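PDB 5FTZ: chitin binding protein from Streptomyces lividans, which probably binds chitin and, as a copper-dependent AA10 lytic polysaccharide monooxygenase, is likely to cleave its chains by oxidation. Local coordinates for residues 38-49 with 110-118; 90-100 with 120-131. All coordinates share one frame; numbering follows the deposited sequence.

Contact 1: 38-49 with 110-118; sequences FPASGPADGTIC and NLARSDLNL
Arg113 reaches across into the backbone curl of residues 39-45, and its guanidinium edge is ringed by acceptors lying in or near its plane. Arg113 NE gives a nearly straight bond to a lone pair of Pro39 O (2.8 Å, 164°), NH2 meets Ser41 O from above that carbonyl's plane, and Arg113 NH1 and NH2 grip Pro43 O end-on, each at 2.8 Å. The charge is met by Asp45, whose OD1 forms a salt bridge with Arg113 NH1 (2.9 Å). The same oxygen takes Arg113 N on the opposite face of the carboxylate, so one aspartate atom holds both ends of the arginine. The Arg113 side chain is extended from CG to NE, carrying the guanidinium out to the carbonyls. An alanine here is likely to leave Asp45 without its counter-charge and the carbonyls of Pro39, Ser41 and Pro43 without their shared donor, freeing the curl to shift.

Both segments lie in long loops flanking the beta-sandwich core of the LPMO fold, one following strand 33-35, the other, with a 3-10 turn at 113-115, between strands 93-100 and 122-125. Next to Asp45, Gly46 of the type II turn 44-47 donates from N to Leu111 O and accepts from Asn110 ND2 at its own O (3.0 Å, in the carbonyl plane). A water bridges Asp45 OD2 and Ser114 N.

Phe38 faces the Arg113 guanidinium: CE1 sits over its centre, 3.6 Å above the plane, ring and guanidinium planes 47° apart. With CG anti to the backbone N (chi1 -171°), the ring also brings CZ to Leu116 CD1. Leu118 CD2 packs on Pro39 CB at the margin, and Leu111 CD2 lies 3.7 Å from Cys49 SG, disulfide-bonded to Cys167.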
loop_
_atom_site.group_PDB
_atom_site.type_symbol
_atom_site.label_atom_id
_atom_site.label_comp_id
_atom_site.label_asym_id
_atom_site.label_seq_id
_atom_site.Cartn_x
_atom_site.Cartn_y
_atom_site.Cartn_z
ATOM N N PHE A 38 -2.498 -15.789 9.594
ATOM C CA PHE A 38 -3.163 -16.713 10.537
ATOM C C PHE A 38 -4.604 -16.933 10.129
ATOM O O PHE A 38 -5.276 -15.982 9.773
ATOM C CB PHE A 38 -3.119 -16.064 11.907
ATOM C CG PHE A 38 -3.576 -16.966 13.027
ATOM C CD1 PHE A 38 -2.734 -17.866 13.594
ATOM C CD2 PHE A 38 -4.896 -16.874 13.450
ATOM C CE1 PHE A 38 -3.188 -18.704 14.587
ATOM C CE2 PHE A 38 -5.362 -17.705 14.451
ATOM C CZ PHE A 38 -4.507 -18.644 14.993
ATOM N N PRO A 39 -5.125 -18.159 10.261
ATOM C CA PRO A 39 -4.471 -19.365 10.742
ATOM C C PRO A 39 -3.753 -20.243 9.734
ATOM O O PRO A 39 -3.054 -21.172 10.088
ATOM C CB PRO A 39 -5.656 -20.161 11.322
ATOM C CG PRO A 39 -6.733 -19.791 10.362
ATOM C CD PRO A 39 -6.575 -18.337 10.115
ATOM N N ALA A 40 -3.915 -19.993 8.434
ATOM C CA ALA A 40 -3.272 -20.866 7.463
ATOM C C ALA A 40 -1.767 -20.811 7.538
ATOM O O ALA A 40 -1.088 -21.815 7.437
ATOM C CB ALA A 40 -3.750 -20.502 6.062
ATOM N N SER A 41 -1.244 -19.600 7.726
ATOM C CA SER A 41 0.160 -19.417 8.000
ATOM C C SER A 41 0.271 -18.734 9.376
ATOM O O SER A 41 -0.629 -18.868 10.193
ATOM C CB SER A 41 0.820 -18.644 6.866
ATOM O OG SER A 41 0.212 -17.407 6.687
ATOM N N GLY A 42 1.387 -18.083 9.641
ATOM C CA GLY A 42 1.607 -17.404 10.914
ATOM C C GLY A 42 2.344 -18.291 11.891
ATOM O O GLY A 42 2.797 -19.362 11.546
ATOM N N PRO A 43 2.480 -17.881 13.158
ATOM C CA PRO A 43 3.219 -18.648 14.136
ATOM C C PRO A 43 2.703 -20.079 14.301
ATOM O O PRO A 43 1.495 -20.321 14.257
ATOM C CB PRO A 43 3.020 -17.876 15.458
ATOM C CG PRO A 43 2.287 -16.639 15.102
ATOM C CD PRO A 43 1.790 -16.704 13.716
ATOM N N ALA A 44 3.637 -20.966 14.536
ATOM C CA ALA A 44 3.342 -22.398 14.808
ATOM C C ALA A 44 2.469 -22.564 16.034
ATOM O O ALA A 44 2.599 -21.795 16.984
ATOM C CB ALA A 44 4.634 -23.141 15.022
ATOM N N ASP A 45 1.644 -23.607 16.074
ATOM C CA ASP A 45 0.927 -24.013 17.285
ATOM C C ASP A 45 1.847 -24.111 18.469
ATOM O O ASP A 45 2.989 -24.574 18.383
ATOM C CB ASP A 45 0.231 -25.368 17.037
ATOM C CG ASP A 45 -1.072 -25.245 16.250
ATOM O OD1 ASP A 45 -1.617 -24.138 16.035
ATOM O OD2 ASP A 45 -1.569 -26.313 15.833
ATOM N N GLY A 46 1.374 -23.556 19.572
ATOM C CA GLY A 46 2.159 -23.503 20.782
ATOM C C GLY A 46 3.094 -22.329 20.886
ATOM O O GLY A 46 3.758 -22.193 21.913
ATOM N N THR A 47 3.155 -21.506 19.850
ATOM C CA THR A 47 3.962 -20.278 19.857
ATOM C C THR A 47 3.117 -19.110 19.359
ATOM O O THR A 47 3.676 -18.029 19.086
ATOM C CB THR A 47 5.205 -20.364 18.987
ATOM O OG1 THR A 47 4.837 -20.322 17.592
ATOM C CG2 THR A 47 6.029 -21.586 19.300
ATOM N N ILE A 48 1.798 -19.240 19.381
ATOM C CA ILE A 48 0.943 -18.192 18.877
ATOM C C ILE A 48 1.065 -16.938 19.725
ATOM O O ILE A 48 1.302 -15.825 19.207
ATOM C CB ILE A 48 -0.510 -18.633 18.772
ATOM C CG1 ILE A 48 -0.645 -19.769 17.741
ATOM C CG2 ILE A 48 -1.392 -17.480 18.350
ATOM C CD1 ILE A 48 -1.937 -20.538 17.894
ATOM N N CYS A 49 0.953 -17.082 21.038
ATOM C CA CYS A 49 0.916 -15.916 21.937
ATOM C C CYS A 49 2.255 -15.226 22.027
ATOM O O CYS A 49 2.294 -14.043 22.383
ATOM C CB CYS A 49 0.433 -16.299 23.323
ATOM S SG CYS A 49 -1.223 -17.075 23.325
ATOM N N ASN A 110 0.199 -25.253 25.564
ATOM C CA ASN A 110 0.338 -23.931 24.940
ATOM C C ASN A 110 -0.756 -23.758 23.881
ATOM O O ASN A 110 -0.989 -24.654 23.086
ATOM C CB ASN A 110 1.657 -23.794 24.249
ATOM C CG ASN A 110 2.850 -23.775 25.182
ATOM O OD1 ASN A 110 2.788 -24.131 26.359
ATOM N ND2 ASN A 110 3.952 -23.421 24.600
ATOM N N LEU A 111 -1.372 -22.582 23.796
ATOM C CA LEU A 111 -2.478 -22.326 22.875
ATOM C C LEU A 111 -2.129 -22.752 21.455
ATOM O O LEU A 111 -1.055 -22.423 20.910
ATOM C CB LEU A 111 -2.801 -20.826 22.866
ATOM C CG LEU A 111 -4.119 -20.451 22.190
ATOM C CD1 LEU A 111 -5.289 -20.828 23.058
ATOM C CD2 LEU A 111 -4.103 -18.948 21.885
ATOM N N ALA A 112 -3.107 -23.381 20.811
ATOM C CA ALA A 112 -2.951 -23.841 19.445
ATOM C C ALA A 112 -4.221 -23.611 18.635
ATOM O O ALA A 112 -5.299 -23.307 19.217
ATOM C CB ALA A 112 -2.674 -25.338 19.473
ATOM N N ARG A 113 -4.112 -23.711 17.303
ATOM C CA ARG A 113 -5.295 -23.555 16.446
ATOM C C ARG A 113 -6.468 -24.443 16.835
ATOM O O ARG A 113 -7.609 -24.034 16.737
ATOM C CB ARG A 113 -4.914 -23.747 14.992
ATOM C CG ARG A 113 -4.059 -22.600 14.441
ATOM C CD ARG A 113 -3.275 -23.093 13.219
ATOM N NE ARG A 113 -2.462 -22.034 12.646
ATOM C CZ ARG A 113 -1.313 -21.562 13.140
ATOM N NH1 ARG A 113 -0.798 -22.001 14.273
ATOM N NH2 ARG A 113 -0.712 -20.581 12.503
ATOM N N SER A 114 -6.193 -25.660 17.281
ATOM C CA SER A 114 -7.260 -26.597 17.675
ATOM C C SER A 114 -8.074 -26.102 18.872
ATOM O O SER A 114 -9.199 -26.526 19.105
ATOM C CB SER A 114 -6.657 -27.955 18.015
ATOM O OG SER A 114 -5.570 -27.883 18.954
ATOM N N ASP A 115 -7.497 -25.154 19.643
ATOM C CA ASP A 115 -8.223 -24.547 20.775
ATOM C C ASP A 115 -9.144 -23.412 20.391
ATOM O O ASP A 115 -9.992 -23.048 21.185
ATOM C CB ASP A 115 -7.229 -24.004 21.784
ATOM C CG ASP A 115 -6.328 -25.100 22.340
ATOM O OD1 ASP A 115 -6.924 -26.116 22.778
ATOM O OD2 ASP A 115 -5.042 -24.968 22.285
ATOM N N LEU A 116 -8.972 -22.890 19.196
ATOM C CA LEU A 116 -9.600 -21.672 18.762
ATOM C C LEU A 116 -10.745 -21.911 17.814
ATOM O O LEU A 116 -10.691 -22.832 16.958
ATOM C CB LEU A 116 -8.581 -20.751 18.101
ATOM C CG LEU A 116 -7.568 -20.083 19.015
ATOM C CD1 LEU A 116 -6.331 -19.587 18.231
ATOM C CD2 LEU A 116 -8.222 -18.957 19.816
ATOM N N ASN A 117 -11.792 -21.104 17.904
ATOM C CA ASN A 117 -12.733 -20.984 16.821
ATOM C C ASN A 117 -12.055 -20.150 15.756
ATOM O O ASN A 117 -11.789 -18.938 15.967
ATOM C CB ASN A 117 -14.014 -20.360 17.348
ATOM C CG ASN A 117 -15.041 -20.136 16.260
ATOM O OD1 ASN A 117 -14.778 -20.243 15.073
ATOM N ND2 ASN A 117 -16.244 -19.835 16.701
ATOM N N LEU A 118 -11.684 -20.732 14.602
ATOM C CA LEU A 118 -10.869 -20.040 13.667
ATOM C C LEU A 118 -11.621 -19.071 12.723
ATOM O O LEU A 118 -10.943 -18.366 11.951
ATOM C CB LEU A 118 -10.043 -21.034 12.885
ATOM C CG LEU A 118 -9.035 -21.836 13.716
ATOM C CD1 LEU A 118 -8.429 -22.855 12.750
ATOM C CD2 LEU A 118 -7.979 -20.972 14.307
HETATM O O HOH W 1 -3.824 -27.239 16.557
HETATM O O HOH W 2 0.713 -20.323 21.810
#

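Contact 2: 90-100 with 120-131; sequences RHATTDFKYYV and PFFTVPYGGKQP. With CU (copper (II) ion), chain B.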
loop_
_atom_site.group_PDB
_atom_site.type_symbol
_atom_site.label_atom_id
_atom_site.label_comp_id
_atom_site.label_asym_id
_atom_site.label_seq_id
_atom_site.Cartn_x
_atom_site.Cartn_y
_atom_site.Cartn_z
ATOM N N ARG A 90 2.631 3.390 14.592
ATOM C CA ARG A 90 1.274 3.326 13.977
ATOM C C ARG A 90 1.270 2.970 12.468
ATOM O O ARG A 90 0.968 3.792 11.596
ATOM C CB ARG A 90 0.603 4.665 14.158
ATOM C CG ARG A 90 0.265 4.967 15.614
ATOM C CD ARG A 90 0.226 6.452 15.858
ATOM N NE ARG A 90 -0.775 7.098 15.050
ATOM C CZ ARG A 90 -0.961 8.407 15.004
ATOM N NH1 ARG A 90 -0.244 9.234 15.786
ATOM N NH2 ARG A 90 -1.889 8.882 14.189
ATOM N N HIS A 91 1.568 1.743 12.184
ATOM C CA HIS A 91 1.797 1.349 10.795
ATOM C C HIS A 91 0.499 1.345 10.020
ATOM O O HIS A 91 -0.587 1.109 10.597
ATOM C CB HIS A 91 2.275 -0.088 10.749
ATOM C CG HIS A 91 3.537 -0.358 11.491
ATOM N ND1 HIS A 91 4.714 0.301 11.214
ATOM C CD2 HIS A 91 3.804 -1.204 12.521
ATOM C CE1 HIS A 91 5.658 -0.133 12.016
ATOM N NE2 HIS A 91 5.127 -1.030 12.830
ATOM N N ALA A 92 0.570 1.607 8.732
ATOM C CA ALA A 92 -0.523 1.346 7.802
ATOM C C ALA A 92 -1.011 -0.084 8.057
ATOM O O ALA A 92 -0.225 -1.018 8.171
ATOM C CB ALA A 92 -0.071 1.500 6.363
ATOM N N THR A 93 -2.337 -0.255 8.106
ATOM C CA THR A 93 -2.937 -1.450 8.613
ATOM C C THR A 93 -3.883 -2.052 7.584
ATOM O O THR A 93 -4.735 -1.335 7.010
ATOM C CB THR A 93 -3.711 -1.098 9.900
ATOM O OG1 THR A 93 -2.696 -0.692 10.870
ATOM C CG2 THR A 93 -4.516 -2.289 10.439
ATOM N N THR A 94 -3.834 -3.384 7.451
ATOM C CA THR A 94 -4.761 -4.146 6.652
ATOM C C THR A 94 -6.017 -4.421 7.468
ATOM O O THR A 94 -7.097 -4.006 7.055
ATOM C CB THR A 94 -4.149 -5.464 6.176
ATOM O OG1 THR A 94 -3.022 -5.144 5.360
ATOM C CG2 THR A 94 -5.119 -6.323 5.382
ATOM N N ASP A 95 -5.924 -5.078 8.621
ATOM C CA ASP A 95 -7.108 -5.371 9.425
ATOM C C ASP A 95 -6.747 -5.746 10.860
ATOM O O ASP A 95 -5.575 -5.905 11.227
ATOM C CB ASP A 95 -7.992 -6.444 8.782
ATOM C CG ASP A 95 -7.443 -7.801 8.857
ATOM O OD1 ASP A 95 -6.334 -8.019 9.271
ATOM O OD2 ASP A 95 -8.210 -8.731 8.487
ATOM N N PHE A 96 -7.799 -5.793 11.652
ATOM C CA PHE A 96 -7.790 -6.360 13.016
ATOM C C PHE A 96 -8.746 -7.519 13.056
ATOM O O PHE A 96 -9.889 -7.352 12.569
ATOM C CB PHE A 96 -8.196 -5.318 14.068
ATOM C CG PHE A 96 -7.280 -4.115 14.142
ATOM C CD1 PHE A 96 -6.139 -4.117 14.949
ATOM C CD2 PHE A 96 -7.491 -3.011 13.357
ATOM C CE1 PHE A 96 -5.277 -3.031 15.001
ATOM C CE2 PHE A 96 -6.662 -1.930 13.412
ATOM C CZ PHE A 96 -5.539 -1.944 14.221
ATOM N N LYS A 97 -8.354 -8.631 13.635
ATOM C CA LYS A 97 -9.248 -9.793 13.762
ATOM C C LYS A 97 -9.164 -10.288 15.178
ATOM O O LYS A 97 -8.058 -10.290 15.774
ATOM C CB LYS A 97 -8.895 -10.927 12.840
ATOM C CG LYS A 97 -9.061 -10.590 11.376
ATOM C CD LYS A 97 -8.611 -11.726 10.507
ATOM C CE LYS A 97 -9.083 -11.526 9.077
ATOM N NZ LYS A 97 -7.992 -11.861 8.178
ATOM N N TYR A 98 -10.272 -10.728 15.723
ATOM C CA TYR A 98 -10.344 -11.195 17.092
ATOM C C TYR A 98 -10.986 -12.569 17.120
ATOM O O TYR A 98 -12.044 -12.765 16.513
ATOM C CB TYR A 98 -11.158 -10.230 17.958
ATOM C CG TYR A 98 -10.607 -8.861 18.014
ATOM C CD1 TYR A 98 -10.947 -7.911 17.022
ATOM C CD2 TYR A 98 -9.742 -8.448 19.020
ATOM C CE1 TYR A 98 -10.431 -6.624 17.039
ATOM C CE2 TYR A 98 -9.215 -7.156 19.062
ATOM C CZ TYR A 98 -9.566 -6.251 18.096
ATOM O OH TYR A 98 -9.056 -4.971 18.113
ATOM N N TYR A 99 -10.344 -13.521 17.785
ATOM C CA TYR A 99 -10.717 -14.937 17.822
ATOM C C TYR A 99 -10.938 -15.314 19.267
ATOM O O TYR A 99 -10.332 -14.722 20.157
ATOM C CB TYR A 99 -9.616 -15.852 17.279
ATOM C CG TYR A 99 -9.130 -15.546 15.869
ATOM C CD1 TYR A 99 -8.231 -14.552 15.620
ATOM C CD2 TYR A 99 -9.618 -16.241 14.796
ATOM C CE1 TYR A 99 -7.787 -14.306 14.339
ATOM C CE2 TYR A 99 -9.145 -15.990 13.486
ATOM C CZ TYR A 99 -8.254 -15.035 13.292
ATOM O OH TYR A 99 -7.735 -14.682 12.045
ATOM N N VAL A 100 -11.794 -16.295 19.547
ATOM C CA VAL A 100 -11.982 -16.806 20.865
ATOM C C VAL A 100 -11.751 -18.346 20.885
ATOM O O VAL A 100 -11.972 -19.016 19.856
ATOM C CB VAL A 100 -13.356 -16.448 21.426
ATOM C CG1 VAL A 100 -14.446 -17.159 20.666
ATOM C CG2 VAL A 100 -13.449 -16.671 22.921
ATOM N N PRO A 120 -13.063 -15.544 13.050
ATOM C CA PRO A 120 -13.042 -14.467 14.046
ATOM C C PRO A 120 -14.430 -13.999 14.426
ATOM O O PRO A 120 -15.358 -13.966 13.587
ATOM C CB PRO A 120 -12.301 -13.345 13.377
ATOM C CG PRO A 120 -12.114 -13.697 11.980
ATOM C CD PRO A 120 -12.336 -15.163 11.837
ATOM N N PHE A 121 -14.637 -13.671 15.677
ATOM C CA PHE A 121 -15.932 -13.157 16.100
ATOM C C PHE A 121 -16.117 -11.672 15.781
ATOM O O PHE A 121 -17.237 -11.164 15.860
ATOM C CB PHE A 121 -16.216 -13.465 17.546
ATOM C CG PHE A 121 -15.338 -12.730 18.546
ATOM C CD1 PHE A 121 -15.657 -11.446 18.990
ATOM C CD2 PHE A 121 -14.175 -13.323 19.044
ATOM C CE1 PHE A 121 -14.865 -10.792 19.874
ATOM C CE2 PHE A 121 -13.395 -12.648 19.978
ATOM C CZ PHE A 121 -13.725 -11.388 20.350
ATOM N N PHE A 122 -15.032 -10.977 15.476
ATOM C CA PHE A 122 -15.060 -9.553 15.183
ATOM C C PHE A 122 -13.904 -9.283 14.263
ATOM O O PHE A 122 -12.769 -9.696 14.554
ATOM C CB PHE A 122 -14.933 -8.767 16.500
ATOM C CG PHE A 122 -14.873 -7.277 16.360
ATOM C CD1 PHE A 122 -15.637 -6.585 15.453
ATOM C CD2 PHE A 122 -14.076 -6.552 17.262
ATOM C CE1 PHE A 122 -15.571 -5.187 15.408
ATOM C CE2 PHE A 122 -14.008 -5.171 17.204
ATOM C CZ PHE A 122 -14.774 -4.492 16.276
ATOM N N THR A 123 -14.176 -8.602 13.149
ATOM C CA THR A 123 -13.146 -8.231 12.167
ATOM C C THR A 123 -13.304 -6.778 11.830
ATOM O O THR A 123 -14.454 -6.362 11.605
ATOM C CB THR A 123 -13.311 -9.063 10.856
ATOM O OG1 THR A 123 -13.221 -10.466 11.158
ATOM C CG2 THR A 123 -12.265 -8.721 9.819
ATOM N N VAL A 124 -12.187 -6.049 11.714
ATOM C CA VAL A 124 -12.211 -4.633 11.269
ATOM C C VAL A 124 -11.285 -4.476 10.077
ATOM O O VAL A 124 -10.061 -4.376 10.254
ATOM C CB VAL A 124 -11.836 -3.721 12.416
ATOM C CG1 VAL A 124 -11.958 -2.277 12.026
ATOM C CG2 VAL A 124 -12.755 -3.969 13.611
ATOM N N PRO A 125 -11.846 -4.478 8.844
ATOM C CA PRO A 125 -11.024 -4.142 7.686
ATOM C C PRO A 125 -10.604 -2.675 7.860
ATOM O O PRO A 125 -11.453 -1.814 8.207
ATOM C CB PRO A 125 -11.973 -4.334 6.514
ATOM C CG PRO A 125 -13.116 -5.165 7.042
ATOM C CD PRO A 125 -13.249 -4.750 8.470
ATOM N N TYR A 126 -9.316 -2.345 7.627
ATOM C CA TYR A 126 -8.836 -0.991 7.928
ATOM C C TYR A 126 -8.318 -0.216 6.715
ATOM O O TYR A 126 -7.948 0.944 6.838
ATOM C CB TYR A 126 -7.742 -1.041 9.007
ATOM C CG TYR A 126 -7.742 0.106 9.974
ATOM C CD1 TYR A 126 -8.729 0.236 10.927
ATOM C CD2 TYR A 126 -6.785 1.111 9.898
ATOM C CE1 TYR A 126 -8.741 1.292 11.824
ATOM C CE2 TYR A 126 -6.803 2.176 10.766
ATOM C CZ TYR A 126 -7.812 2.272 11.714
ATOM O OH TYR A 126 -7.829 3.371 12.589
ATOM N N GLY A 127 -8.321 -0.810 5.546
ATOM C CA GLY A 127 -8.125 -0.056 4.309
ATOM C C GLY A 127 -6.746 0.513 4.111
ATOM O O GLY A 127 -6.609 1.473 3.330
ATOM N N GLY A 128 -5.703 0.008 4.781
ATOM C CA GLY A 128 -4.375 0.563 4.622
ATOM C C GLY A 128 -4.089 1.814 5.417
ATOM O O GLY A 128 -3.032 2.403 5.273
ATOM N N LYS A 129 -5.057 2.256 6.214
ATOM C CA LYS A 129 -4.894 3.479 6.966
ATOM C C LYS A 129 -4.027 3.272 8.219
ATOM O O LYS A 129 -3.841 2.160 8.698
ATOM C CB LYS A 129 -6.256 4.044 7.320
ATOM C CG LYS A 129 -7.093 4.457 6.086
ATOM C CD LYS A 129 -6.421 5.532 5.258
ATOM C CE LYS A 129 -7.397 6.099 4.248
ATOM N NZ LYS A 129 -6.813 6.067 2.889
ATOM N N GLN A 130 -3.510 4.365 8.741
ATOM C CA GLN A 130 -2.761 4.390 9.994
ATOM C C GLN A 130 -3.662 4.622 11.177
ATOM O O GLN A 130 -4.347 5.649 11.225
ATOM C CB GLN A 130 -1.759 5.488 9.985
ATOM C CG GLN A 130 -0.694 5.287 8.968
ATOM C CD GLN A 130 0.362 6.317 9.208
ATOM O OE1 GLN A 130 0.253 7.432 8.691
ATOM N NE2 GLN A 130 1.298 6.018 10.123
ATOM N N PRO A 131 -3.667 3.711 12.151
ATOM C CA PRO A 131 -4.505 3.928 13.295
ATOM C C PRO A 131 -4.017 5.108 14.134
ATOM O O PRO A 131 -2.840 5.427 14.052
ATOM C CB PRO A 131 -4.365 2.629 14.094
ATOM C CG PRO A 131 -2.974 2.155 13.752
ATOM C CD PRO A 131 -2.808 2.504 12.308
HETATM CU CU CU B . 5.815 -1.805 14.432
HETATM O O HOH W 3 -3.845 8.092 12.525
HETATM O O HOH W 4 -8.842 -3.490 4.649
#
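Phe96 drives the CE2 corner of its ring into one face of Tyr126, a T-shaped pair with planes at 88° and centroids 5.5 Å apart. CE2 lands toward the rim of the tyrosine, while Thr93 brings CG2 against Tyr126 CB (3.7 Å) on the same side of the ring, so ring edge and methyl share one flank. On the sheet face that carries Phe96 and Val124, Tyr98 and Phe122 lie side by side. Their rings are nearly parallel yet slid apart, and Tyr98 CD1 meets Phe122 CD2 at 3.4 Å. The Phe121 ring stands with one face on Tyr98 CB, a CH-pi contact, and its edge toward the backbone of Tyr99 and Val100, CG lying between the backbone N and the carbonyl carbon (chi1 68°).

Underneath runs an antiparallel ladder, strand 95-100 against strand 122-125, at one margin of a sheet of the LPMO beta-sandwich. Phe96 and Val124 form a hydrogen-bonded pair, Val124 N to Phe96 O being almost straight (170°). On the opposite face, Pro120 sets CB over one face of the Tyr99 ring, toward its rim, and Lys97 CG lies along Thr123 CG2, its NZ bending back to a salt bridge with Asp95 OD2. A classic bulge at Thr94 and Asp95, both facing Thr156, interrupts the inner strand 93-100 on its side toward strand 148-157.

Beyond it the type I' turn 126-129 brings Gly128 O against Ala92 CB, and Pro131 CD sits against His91 O at 3.1 Å. Gln130 NE2 hydrogen-bonds to Arg90 O (2.7 Å), and Arg90, bent at chi3, returns NE to Pro131 O. His91 lies at this end; its NE2 binds copper at 1.9 Å, with the N of His1 as a second ligand, as in the histidine brace.

How the contacts relate
Contact 1 and contact 2 have centres 18 Å apart, and their segments alternate along the chain: 38-49, 90-100, 110-118, then 120-131. The loop carrying 110-118 joins the two strands paired in contact 2, so it leaves strand 93-100, meets 38-49 and returns into strand 122-125. The contacts touch at the end of strand 93-100: Asn117 N lies 2.9 Å from Val100 O, a probable hydrogen bond, and Tyr99 CE2 packs at 3.4 Å from Leu118 O. The Tyr99 ring also meets Phe38 edge-to-face. Contact 1 thus lies at the end of the mixed sheet remote from His91, while contact 2 runs from there to the copper site.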